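Local atomic coordinates of haloacid delahogenase-like family hydrolase (Xanthomonas campestris pv. campestris, PDB entry 2PKE), a protein that probably acts as a magnesium-dependent phosphatase of the haloacid dehalogenase superfamily, with a metal ion bound at its active site. Residues A72-I84 with I96-Q108. Residues are numbered along the deposited sequence; the frame is centred on the assembly and turned at random. Where two conformers were deposited one is given.
Sequences AKGMTLSMIETAI and IQRIVEIGRATLQ
In the helical cap domain of this HAD-type hydrolase, inserted after the first strand of the core sheet, an antiparallel helix pair is joined by Thr76 on Gly103 and by Ile99 set as a knob among Thr76, Met79, Ile80 and Ala83. The axes of segments 72-84 and 96-107 approach to 8.9 Å, their N-to-C directions 163° apart. The backbones come nearest at Thr76 and Gly103, whose CA atoms are 5.2 Å apart, and with no side chain on Gly103 Thr76 OG1 lies 3.1 Å from Gly103 CA. That hydroxyl donates a hydrogen bond back along its own helix, OG1 to Ala72 O at 3.0 Å, and the same oxygen accepts a second one from Thr76 N, on the opposite face of the carbonyl plane. With OG1 beside the backbone N (chi1 -57°), the methyl CG2 is sent across to Ile99 O and Val100 CA. The two branches of Ile99 divide the hole, CG2 reaching Met79 CB and Ile80 CG1, while CD1 abuts Ala83 CB at 3.8 Å. The side chains of Ile80 and Ile96 cross at about a right angle, and Ile80 CD1 meets Val100 CG2. Outside the pair, Ile102 packs on helix 28-42, and Glu81 forms a salt bridge with Arg104 of the second subunit. At the end nearer the metal site, Leu107 lies against the start of helix 72-86, its CD2 3.7 Å from Ala72 CB.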
# COMPACT_ATOMS: atom_id res chain seq x y z
N ALA A 72 5.77 -5.89 7.87
CA ALA A 72 6.72 -7.03 7.99
C ALA A 72 7.87 -7.02 7.01
O ALA A 72 8.95 -7.51 7.29
CB ALA A 72 5.96 -8.34 7.84
N LYS A 73 7.66 -6.48 5.82
CA LYS A 73 8.74 -6.46 4.83
C LYS A 73 9.93 -5.60 5.26
O LYS A 73 11.09 -6.04 5.19
CB LYS A 73 8.17 -6.07 3.46
CG LYS A 73 8.72 -6.91 2.34
CD LYS A 73 7.69 -7.26 1.28
CE LYS A 73 6.91 -6.11 0.79
NZ LYS A 73 6.01 -6.63 -0.27
N GLY A 74 9.64 -4.39 5.73
CA GLY A 74 10.65 -3.50 6.26
C GLY A 74 11.24 -4.06 7.54
O GLY A 74 12.43 -3.91 7.79
N MSE A 75 10.41 -4.71 8.33
CA MSE A 75 10.87 -5.35 9.56
C MSE A 75 12.01 -6.35 9.26
O MSE A 75 13.03 -6.37 9.97
CB MSE A 75 9.73 -6.11 10.23
CG MSE A 75 10.06 -6.71 11.63
SE MSE A 75 9.06 -8.29 12.03
CE MSE A 75 9.34 -9.50 10.54
N THR A 76 11.80 -7.18 8.23
CA THR A 76 12.81 -8.18 7.81
C THR A 76 14.14 -7.59 7.38
O THR A 76 15.20 -8.06 7.81
CB THR A 76 12.29 -9.04 6.71
OG1 THR A 76 11.07 -9.64 7.18
CG2 THR A 76 13.30 -10.12 6.35
N LEU A 77 14.06 -6.55 6.57
CA LEU A 77 15.25 -5.82 6.12
C LEU A 77 15.96 -5.11 7.28
O LEU A 77 17.20 -5.10 7.32
CB LEU A 77 14.88 -4.81 5.04
CG LEU A 77 14.49 -5.45 3.71
CD1 LEU A 77 13.79 -4.36 2.91
CD2 LEU A 77 15.69 -6.10 2.93
N SER A 78 15.20 -4.56 8.22
CA SER A 78 15.83 -3.97 9.42
C SER A 78 16.50 -5.05 10.29
O SER A 78 17.53 -4.83 10.88
CB SER A 78 14.82 -3.18 10.20
OG SER A 78 14.33 -2.05 9.45
N MSE A 79 15.89 -6.23 10.39
CA MSE A 79 16.48 -7.36 11.11
C MSE A 79 17.75 -7.81 10.46
O MSE A 79 18.65 -8.21 11.14
CB MSE A 79 15.53 -8.55 11.19
CG MSE A 79 14.40 -8.37 12.17
SE MSE A 79 13.31 -9.97 12.26
CE MSE A 79 12.46 -9.48 13.94
N ILE A 80 17.81 -7.83 9.14
CA ILE A 80 19.02 -8.31 8.45
C ILE A 80 20.15 -7.33 8.80
O ILE A 80 21.28 -7.73 9.23
CB ILE A 80 18.82 -8.45 6.89
CG1 ILE A 80 17.96 -9.70 6.55
CG2 ILE A 80 20.19 -8.53 6.18
CD1 ILE A 80 17.18 -9.65 5.21
N GLU A 81 19.84 -6.06 8.65
CA GLU A 81 20.78 -4.98 8.90
C GLU A 81 21.27 -5.00 10.34
O GLU A 81 22.46 -4.87 10.62
CB GLU A 81 20.09 -3.68 8.51
CG GLU A 81 20.98 -2.53 8.17
CD GLU A 81 20.31 -1.55 7.22
OE1 GLU A 81 19.16 -1.11 7.49
OE2 GLU A 81 20.93 -1.21 6.18
N THR A 82 20.35 -5.19 11.27
CA THR A 82 20.69 -5.29 12.69
C THR A 82 21.60 -6.48 13.03
O THR A 82 22.55 -6.35 13.83
CB THR A 82 19.44 -5.44 13.55
OG1 THR A 82 18.51 -4.38 13.27
CG2 THR A 82 19.79 -5.39 15.02
N ALA A 83 21.30 -7.66 12.45
CA ALA A 83 22.12 -8.88 12.67
C ALA A 83 23.53 -8.75 12.16
O ALA A 83 24.49 -9.23 12.81
CB ALA A 83 21.46 -10.11 12.05
N ILE A 84 23.68 -8.13 11.00
CA ILE A 84 24.98 -7.92 10.42
C ILE A 84 25.79 -6.99 11.35
O ILE A 84 26.99 -7.23 11.59
CB ILE A 84 24.87 -7.41 8.95
CG1 ILE A 84 24.30 -8.54 8.07
CG2 ILE A 84 26.24 -7.10 8.40
CD1 ILE A 84 23.84 -8.12 6.69
N ILE A 96 21.08 -15.53 7.69
CA ILE A 96 20.33 -14.43 7.03
C ILE A 96 19.14 -14.97 6.25
O ILE A 96 18.08 -14.34 6.27
CB ILE A 96 21.22 -13.61 6.09
CG1 ILE A 96 22.31 -12.93 6.90
CG2 ILE A 96 20.40 -12.54 5.35
CD1 ILE A 96 21.76 -11.88 7.83
N GLN A 97 19.36 -16.10 5.58
CA GLN A 97 18.31 -16.89 4.96
C GLN A 97 17.17 -17.12 5.95
O GLN A 97 16.00 -16.86 5.64
CB GLN A 97 18.85 -18.24 4.49
CG GLN A 97 17.84 -19.11 3.75
CD GLN A 97 18.51 -19.96 2.71
OE1 GLN A 97 19.36 -20.79 3.02
NE2 GLN A 97 18.16 -19.74 1.44
N ARG A 98 17.55 -17.56 7.15
CA ARG A 98 16.61 -17.80 8.25
C ARG A 98 15.86 -16.56 8.72
O ARG A 98 14.70 -16.62 9.08
CB ARG A 98 17.32 -18.51 9.43
CG ARG A 98 17.39 -19.98 9.24
CD ARG A 98 18.51 -20.65 9.95
NE ARG A 98 18.75 -20.22 11.33
CZ ARG A 98 18.38 -20.86 12.43
NH1 ARG A 98 17.65 -21.97 12.37
NH2 ARG A 98 18.72 -20.39 13.62
N ILE A 99 16.51 -15.41 8.69
CA ILE A 99 15.83 -14.15 8.98
C ILE A 99 14.82 -13.84 7.86
O ILE A 99 13.68 -13.44 8.15
CB ILE A 99 16.81 -13.02 9.12
CG1 ILE A 99 17.67 -13.23 10.39
CG2 ILE A 99 16.09 -11.66 9.16
CD1 ILE A 99 18.78 -12.26 10.52
N VAL A 100 15.21 -14.03 6.60
CA VAL A 100 14.24 -13.81 5.52
C VAL A 100 13.00 -14.71 5.73
O VAL A 100 11.89 -14.26 5.50
CB VAL A 100 14.83 -14.06 4.11
CG1 VAL A 100 13.69 -14.04 3.02
CG2 VAL A 100 15.97 -13.05 3.82
N GLU A 101 13.19 -15.95 6.16
CA GLU A 101 12.06 -16.87 6.41
C GLU A 101 11.17 -16.40 7.53
O GLU A 101 9.96 -16.53 7.44
CB GLU A 101 12.51 -18.28 6.72
CG GLU A 101 13.28 -18.94 5.59
CD GLU A 101 12.41 -19.30 4.38
OE1 GLU A 101 11.17 -19.12 4.44
OE2 GLU A 101 13.00 -19.78 3.38
N ILE A 102 11.75 -15.85 8.60
CA ILE A 102 10.94 -15.22 9.63
C ILE A 102 9.99 -14.21 9.00
O ILE A 102 8.81 -14.14 9.31
CB ILE A 102 11.79 -14.46 10.67
CG1 ILE A 102 12.72 -15.41 11.42
CG2 ILE A 102 10.86 -13.77 11.70
CD1 ILE A 102 13.61 -14.69 12.41
N GLY A 103 10.54 -13.41 8.11
CA GLY A 103 9.76 -12.39 7.48
C GLY A 103 8.70 -12.97 6.57
O GLY A 103 7.58 -12.48 6.55
N ARG A 104 9.07 -13.99 5.80
CA ARG A 104 8.12 -14.71 4.99
C ARG A 104 6.98 -15.27 5.81
O ARG A 104 5.81 -15.21 5.38
CB ARG A 104 8.77 -15.81 4.18
CG ARG A 104 7.88 -16.31 3.02
CD ARG A 104 8.26 -17.67 2.51
NE ARG A 104 9.72 -17.81 2.44
CZ ARG A 104 10.51 -17.24 1.52
NH1 ARG A 104 10.00 -16.51 0.53
NH2 ARG A 104 11.82 -17.44 1.58
N ALA A 105 7.31 -15.83 6.97
CA ALA A 105 6.31 -16.44 7.82
C ALA A 105 5.36 -15.38 8.35
O ALA A 105 4.16 -15.65 8.48
CB ALA A 105 6.94 -17.21 8.98
N THR A 106 5.89 -14.20 8.66
CA THR A 106 5.09 -13.11 9.28
C THR A 106 4.16 -12.52 8.23
O THR A 106 2.98 -12.20 8.50
CB THR A 106 5.98 -12.03 9.91
OG1 THR A 106 6.87 -12.65 10.87
CG2 THR A 106 5.14 -11.00 10.61
N LEU A 107 4.66 -12.45 7.01
CA LEU A 107 3.86 -11.97 5.90
C LEU A 107 2.69 -12.85 5.52
O LEU A 107 1.82 -12.41 4.82
CB LEU A 107 4.75 -11.73 4.67
CG LEU A 107 5.56 -10.43 4.70
CD1 LEU A 107 6.63 -10.49 3.60
CD2 LEU A 107 4.69 -9.17 4.52
N GLN A 108 2.69 -14.10 5.96
CA GLN A 108 1.55 -14.99 5.77
C GLN A 108 1.08 -15.49 7.12
O GLN A 108 0.65 -16.62 7.24
CB GLN A 108 1.94 -16.21 4.96
CG GLN A 108 2.91 -16.01 3.87
CD GLN A 108 3.46 -17.35 3.43
OE1 GLN A 108 4.68 -17.58 3.41
NE2 GLN A 108 2.55 -18.26 3.11